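Local coordinates for Moesin/ezrin/radixin homolog 2 (Drosophila melanogaster, PDB 7EDR), which probably links membrane proteins to the cortical cytoskeleton and to growth-control signalling through its FERM domain, as expected of a fly Merlin, at residues V126-Y140 against R174-R187. Residues are numbered along the deposited sequence; the frame is centred on the assembly and turned at random.
Sequences VLLASYAVHVQYGPY and RIKTWYMDHEPMTR
Helix 126-137 and the C-terminal part of helix 168-179 cross at -65° with their axes 8.4 Å apart, Ser-130 facing Tyr-179, and the chain that follows continues toward the C-terminal end of helix 126-137, bringing Arg-187 beside Val-135. At the crossing Ile-175 is a knob in the hole formed by Val-126, Ala-129, Ser-130 and Val-133, while Leu-127 lies over the face of the Trp-178 indole. The Tyr-179 ring is clamped on both faces: Val-133 CG1 sits squarely above its centroid at 3.8 Å, and Tyr-140 CB covers the opposite face. With chi1 at 168°, CG is anti to the backbone N and the ring lies along helix 126-137, where Tyr-179 OH donates to Gly-138 O (2.7 Å) just past the helix end. Tyr-140 turns its edge to that ring, planes at 83°, and takes Met-180 CG and SD over its own face. A water joins Tyr-140 N to Tyr-179 O. His-182 NE2 donates to Ser-130 OG (2.8 Å), nearly in the imidazole plane; the hydroxyl donates in turn to an in-plane lone pair of Leu-127 O, and the two bonds fix its rotation. Tyr-131 and His-134 complete an aromatic cluster around His-182. Arg-187 lays its guanidinium over the Gly-138 amide, with weak bonds to Val-135 O and Gln-136 O. These contacts join two helices of the all-helical central lobe of the FERM domain, with helix 187-198 packing alongside.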
loop_
_atom_site.group_PDB
_atom_site.type_symbol
_atom_site.label_atom_id
_atom_site.label_comp_id
_atom_site.label_asym_id
_atom_site.label_seq_id
_atom_site.Cartn_x
_atom_site.Cartn_y
_atom_site.Cartn_z
ATOM N N VAL C 126 1.041 -14.587 35.222
ATOM C CA VAL C 126 0.839 -16.026 35.104
ATOM C C VAL C 126 0.562 -16.399 33.660
ATOM O O VAL C 126 1.116 -17.375 33.137
ATOM C CB VAL C 126 -0.289 -16.514 36.033
ATOM C CG1 VAL C 126 -0.598 -17.976 35.743
ATOM C CG2 VAL C 126 0.106 -16.338 37.476
ATOM N N LEU C 127 -0.299 -15.632 32.988
ATOM C CA LEU C 127 -0.557 -15.883 31.572
ATOM C C LEU C 127 0.730 -15.795 30.754
ATOM O O LEU C 127 1.060 -16.707 29.986
ATOM C CB LEU C 127 -1.599 -14.896 31.058
ATOM C CG LEU C 127 -1.822 -14.872 29.543
ATOM C CD1 LEU C 127 -2.198 -16.246 29.054
ATOM C CD2 LEU C 127 -2.922 -13.908 29.238
ATOM N N LEU C 128 1.484 -14.706 30.926
ATOM C CA LEU C 128 2.761 -14.579 30.235
ATOM C C LEU C 128 3.655 -15.771 30.529
ATOM O O LEU C 128 4.349 -16.283 29.638
ATOM C CB LEU C 128 3.449 -13.273 30.646
ATOM C CG LEU C 128 2.674 -12.022 30.219
ATOM C CD1 LEU C 128 3.341 -10.787 30.749
ATOM C CD2 LEU C 128 2.604 -11.992 28.712
ATOM N N ALA C 129 3.640 -16.240 31.778
ATOM C CA ALA C 129 4.492 -17.358 32.137
ATOM C C ALA C 129 4.061 -18.616 31.397
ATOM O O ALA C 129 4.908 -19.366 30.896
ATOM C CB ALA C 129 4.478 -17.565 33.650
ATOM N N SER C 130 2.745 -18.846 31.287
ATOM C CA SER C 130 2.273 -20.050 30.607
ATOM C C SER C 130 2.597 -20.014 29.117
ATOM O O SER C 130 2.891 -21.064 28.531
ATOM C CB SER C 130 0.780 -20.246 30.844
ATOM O OG SER C 130 0.001 -19.347 30.092
ATOM N N TYR C 131 2.586 -18.819 28.502
ATOM C CA TYR C 131 3.082 -18.667 27.130
ATOM C C TYR C 131 4.588 -18.916 27.044
ATOM O O TYR C 131 5.063 -19.599 26.126
ATOM C CB TYR C 131 2.780 -17.269 26.593
ATOM C CG TYR C 131 1.332 -16.962 26.281
ATOM C CD1 TYR C 131 0.419 -17.967 25.971
ATOM C CD2 TYR C 131 0.886 -15.657 26.271
ATOM C CE1 TYR C 131 -0.906 -17.672 25.681
ATOM C CE2 TYR C 131 -0.434 -15.351 25.973
ATOM C CZ TYR C 131 -1.323 -16.357 25.681
ATOM O OH TYR C 131 -2.629 -16.015 25.389
ATOM N N ALA C 132 5.361 -18.345 27.968
ATOM C CA ALA C 132 6.799 -18.579 27.943
ATOM C C ALA C 132 7.106 -20.072 27.991
ATOM O O ALA C 132 7.976 -20.562 27.259
ATOM C CB ALA C 132 7.474 -17.853 29.102
ATOM N N VAL C 133 6.370 -20.811 28.818
ATOM C CA VAL C 133 6.594 -22.244 28.931
ATOM C C VAL C 133 6.276 -22.930 27.605
ATOM O O VAL C 133 7.066 -23.732 27.091
ATOM C CB VAL C 133 5.759 -22.810 30.096
ATOM C CG1 VAL C 133 5.711 -24.331 30.068
ATOM C CG2 VAL C 133 6.302 -22.295 31.413
ATOM N N HIS C 134 5.119 -22.600 27.022
ATOM C CA HIS C 134 4.760 -23.103 25.695
ATOM C C HIS C 134 5.817 -22.751 24.649
ATOM O O HIS C 134 6.069 -23.541 23.734
ATOM C CB HIS C 134 3.398 -22.529 25.318
ATOM C CG HIS C 134 2.768 -23.126 24.097
ATOM N ND1 HIS C 134 3.470 -23.405 22.943
ATOM C CD2 HIS C 134 1.471 -23.422 23.828
ATOM C CE1 HIS C 134 2.640 -23.874 22.027
ATOM N NE2 HIS C 134 1.423 -23.903 22.540
ATOM N N VAL C 135 6.447 -21.576 24.760
ATOM C CA VAL C 135 7.494 -21.223 23.808
ATOM C C VAL C 135 8.706 -22.135 23.974
ATOM O O VAL C 135 9.332 -22.552 22.989
ATOM C CB VAL C 135 7.878 -19.737 23.946
ATOM C CG1 VAL C 135 9.268 -19.505 23.394
ATOM C CG2 VAL C 135 6.873 -18.858 23.224
ATOM N N GLN C 136 9.047 -22.482 25.215
ATOM C CA GLN C 136 10.267 -23.253 25.423
ATOM C C GLN C 136 10.074 -24.748 25.183
ATOM O O GLN C 136 11.009 -25.414 24.731
ATOM C CB GLN C 136 10.801 -23.019 26.832
ATOM C CG GLN C 136 12.092 -23.748 27.118
ATOM C CD GLN C 136 12.543 -23.567 28.552
ATOM O OE1 GLN C 136 12.097 -22.650 29.248
ATOM N NE2 GLN C 136 13.428 -24.447 29.005
ATOM N N TYR C 137 8.892 -25.297 25.471
ATOM C CA TYR C 137 8.693 -26.738 25.457
ATOM C C TYR C 137 7.683 -27.217 24.429
ATOM O O TYR C 137 7.461 -28.429 24.339
ATOM C CB TYR C 137 8.244 -27.239 26.840
ATOM C CG TYR C 137 9.277 -27.050 27.912
ATOM C CD1 TYR C 137 10.410 -27.853 27.962
ATOM C CD2 TYR C 137 9.133 -26.062 28.875
ATOM C CE1 TYR C 137 11.379 -27.675 28.946
ATOM C CE2 TYR C 137 10.098 -25.880 29.867
ATOM C CZ TYR C 137 11.217 -26.688 29.893
ATOM O OH TYR C 137 12.171 -26.506 30.865
ATOM N N GLY C 138 7.053 -26.323 23.672
ATOM C CA GLY C 138 6.036 -26.721 22.725
ATOM C C GLY C 138 4.694 -26.854 23.405
ATOM O O GLY C 138 4.576 -26.652 24.619
ATOM N N PRO C 139 3.654 -27.203 22.647
ATOM C CA PRO C 139 2.313 -27.286 23.244
ATOM C C PRO C 139 2.290 -28.339 24.342
ATOM O O PRO C 139 3.064 -29.299 24.321
ATOM C CB PRO C 139 1.412 -27.678 22.063
ATOM C CG PRO C 139 2.248 -27.445 20.803
ATOM C CD PRO C 139 3.672 -27.640 21.236
ATOM N N TYR C 140 1.421 -28.129 25.332
ATOM C CA TYR C 140 1.367 -29.044 26.464
ATOM C C TYR C 140 1.127 -30.465 25.986
ATOM O O TYR C 140 0.184 -30.730 25.236
ATOM C CB TYR C 140 0.265 -28.642 27.440
ATOM C CG TYR C 140 -0.127 -29.768 28.381
ATOM C CD1 TYR C 140 0.683 -30.104 29.470
ATOM C CD2 TYR C 140 -1.305 -30.483 28.193
ATOM C CE1 TYR C 140 0.335 -31.124 30.335
ATOM C CE2 TYR C 140 -1.667 -31.507 29.057
ATOM C CZ TYR C 140 -0.842 -31.827 30.122
ATOM O OH TYR C 140 -1.190 -32.846 30.978
ATOM N N ARG C 174 -0.745 -23.326 38.819
ATOM C CA ARG C 174 -1.605 -22.427 38.060
ATOM C C ARG C 174 -1.022 -22.092 36.688
ATOM O O ARG C 174 -1.774 -21.983 35.713
ATOM C CB ARG C 174 -1.869 -21.174 38.880
ATOM C CG ARG C 174 -2.591 -21.525 40.142
ATOM C CD ARG C 174 -2.927 -20.305 40.905
ATOM N NE ARG C 174 -4.367 -20.233 41.096
ATOM C CZ ARG C 174 -4.963 -20.544 42.229
ATOM N NH1 ARG C 174 -4.224 -20.946 43.262
ATOM N NH2 ARG C 174 -6.276 -20.440 42.328
ATOM N N ILE C 175 0.304 -21.963 36.580
ATOM C CA ILE C 175 0.929 -21.794 35.273
ATOM C C ILE C 175 0.706 -23.034 34.415
ATOM O O ILE C 175 0.320 -22.930 33.242
ATOM C CB ILE C 175 2.422 -21.482 35.463
ATOM C CG1 ILE C 175 2.585 -20.167 36.241
ATOM C CG2 ILE C 175 3.152 -21.453 34.135
ATOM C CD1 ILE C 175 3.986 -19.905 36.741
ATOM N N LYS C 176 0.910 -24.227 34.997
ATOM C CA LYS C 176 0.701 -25.471 34.264
ATOM C C LYS C 176 -0.745 -25.620 33.805
ATOM O O LYS C 176 -1.008 -26.106 32.696
ATOM C CB LYS C 176 1.096 -26.668 35.127
ATOM C CG LYS C 176 0.686 -27.994 34.510
ATOM C CD LYS C 176 0.876 -29.173 35.453
ATOM C CE LYS C 176 0.443 -30.484 34.774
ATOM N NZ LYS C 176 0.604 -31.692 35.636
ATOM N N THR C 177 -1.700 -25.223 34.647
ATOM C CA THR C 177 -3.106 -25.393 34.295
ATOM C C THR C 177 -3.486 -24.520 33.104
ATOM O O THR C 177 -4.248 -24.944 32.223
ATOM C CB THR C 177 -3.982 -25.067 35.504
ATOM O OG1 THR C 177 -3.550 -25.860 36.618
ATOM C CG2 THR C 177 -5.445 -25.356 35.197
ATOM N N TRP C 178 -2.956 -23.293 33.060
ATOM C CA TRP C 178 -3.203 -22.419 31.924
ATOM C C TRP C 178 -2.445 -22.900 30.688
ATOM O O TRP C 178 -3.000 -22.923 29.583
ATOM C CB TRP C 178 -2.809 -20.993 32.287
ATOM C CG TRP C 178 -3.655 -19.985 31.628
ATOM C CD1 TRP C 178 -4.268 -20.090 30.411
ATOM C CD2 TRP C 178 -4.025 -18.713 32.157
ATOM N NE1 TRP C 178 -4.994 -18.948 30.148
ATOM C CE2 TRP C 178 -4.853 -18.087 31.204
ATOM C CE3 TRP C 178 -3.737 -18.042 33.343
ATOM C CZ2 TRP C 178 -5.389 -16.831 31.405
ATOM C CZ3 TRP C 178 -4.267 -16.804 33.538
ATOM C CH2 TRP C 178 -5.085 -16.207 32.578
ATOM N N TYR C 179 -1.179 -23.290 30.862
ATOM C CA TYR C 179 -0.406 -23.883 29.774
ATOM C C TYR C 179 -1.157 -25.042 29.113
ATOM O O TYR C 179 -1.231 -25.121 27.882
ATOM C CB TYR C 179 0.948 -24.330 30.329
ATOM C CG TYR C 179 1.801 -25.218 29.453
ATOM C CD1 TYR C 179 2.217 -24.800 28.192
ATOM C CD2 TYR C 179 2.250 -26.461 29.914
ATOM C CE1 TYR C 179 3.020 -25.604 27.398
ATOM C CE2 TYR C 179 3.067 -27.265 29.133
ATOM C CZ TYR C 179 3.449 -26.830 27.876
ATOM O OH TYR C 179 4.243 -27.614 27.078
ATOM N N MET C 180 -1.755 -25.931 29.914
ATOM C CA MET C 180 -2.504 -27.058 29.355
ATOM C C MET C 180 -3.617 -26.623 28.407
ATOM O O MET C 180 -4.048 -27.416 27.566
ATOM C CB MET C 180 -3.142 -27.904 30.462
ATOM C CG MET C 180 -2.194 -28.735 31.296
ATOM S SD MET C 180 -3.094 -29.802 32.458
ATOM C CE MET C 180 -4.801 -29.269 32.230
ATOM N N ASP C 181 -4.099 -25.397 28.536
ATOM C CA ASP C 181 -5.323 -24.970 27.882
ATOM C C ASP C 181 -5.072 -24.178 26.610
ATOM O O ASP C 181 -6.033 -23.810 25.931
ATOM C CB ASP C 181 -6.149 -24.128 28.856
ATOM C CG ASP C 181 -7.543 -23.849 28.356
ATOM O OD1 ASP C 181 -7.945 -22.659 28.389
ATOM O OD2 ASP C 181 -8.225 -24.814 27.945
ATOM N N HIS C 182 -3.814 -23.884 26.288
ATOM C CA HIS C 182 -3.522 -23.113 25.088
ATOM C C HIS C 182 -3.920 -23.918 23.859
ATOM O O HIS C 182 -3.669 -25.128 23.792
ATOM C CB HIS C 182 -2.035 -22.756 25.020
ATOM C CG HIS C 182 -1.580 -21.820 26.100
ATOM N ND1 HIS C 182 -2.433 -20.947 26.748
ATOM C CD2 HIS C 182 -0.355 -21.621 26.644
ATOM C CE1 HIS C 182 -1.752 -20.255 27.645
ATOM N NE2 HIS C 182 -0.490 -20.651 27.606
ATOM N N GLU C 183 -4.565 -23.260 22.900
ATOM C CA GLU C 183 -4.684 -23.858 21.579
ATOM C C GLU C 183 -3.285 -24.199 21.074
ATOM O O GLU C 183 -2.356 -23.397 21.253
ATOM C CB GLU C 183 -5.385 -22.914 20.608
ATOM C CG GLU C 183 -6.806 -23.342 20.293
ATOM C CD GLU C 183 -7.610 -22.240 19.627
ATOM O OE1 GLU C 183 -8.677 -22.550 19.043
ATOM O OE2 GLU C 183 -7.177 -21.065 19.699
ATOM N N PRO C 184 -3.079 -25.371 20.506
ATOM C CA PRO C 184 -1.707 -25.772 20.170
ATOM C C PRO C 184 -1.188 -24.914 19.033
ATOM O O PRO C 184 -1.476 -25.175 17.863
ATOM C CB PRO C 184 -1.854 -27.243 19.779
ATOM C CG PRO C 184 -3.247 -27.322 19.234
ATOM C CD PRO C 184 -4.084 -26.301 19.970
ATOM N N MET C 185 -0.481 -23.847 19.374
ATOM C CA MET C 185 0.095 -22.949 18.391
ATOM C C MET C 185 1.562 -23.297 18.203
ATOM O O MET C 185 2.167 -23.997 19.022
ATOM C CB MET C 185 -0.035 -21.489 18.832
ATOM C CG MET C 185 -1.408 -21.087 19.374
ATOM S SD MET C 185 -1.366 -19.491 20.246
ATOM C CE MET C 185 -2.275 -19.879 21.766
ATOM N N THR C 186 2.134 -22.801 17.112
ATOM C CA THR C 186 3.575 -22.889 16.984
ATOM C C THR C 186 4.248 -21.992 18.020
ATOM O O THR C 186 3.640 -21.085 18.602
ATOM C CB THR C 186 4.022 -22.479 15.589
ATOM O OG1 THR C 186 3.818 -21.068 15.431
ATOM C CG2 THR C 186 3.218 -23.246 14.538
ATOM N N ARG C 187 5.529 -22.243 18.240
ATOM C CA ARG C 187 6.232 -21.441 19.223
ATOM C C ARG C 187 6.280 -19.979 18.796
ATOM O O ARG C 187 6.033 -19.083 19.615
ATOM C CB ARG C 187 7.617 -22.030 19.469
ATOM C CG ARG C 187 7.557 -23.346 20.288
ATOM C CD ARG C 187 8.610 -24.327 19.786
ATOM N NE ARG C 187 9.295 -25.071 20.844
ATOM C CZ ARG C 187 9.202 -26.389 21.009
ATOM N NH1 ARG C 187 8.438 -27.116 20.187
ATOM N NH2 ARG C 187 9.871 -26.984 21.999
HETATM O O HOH W 1 0.022 -25.758 25.392
#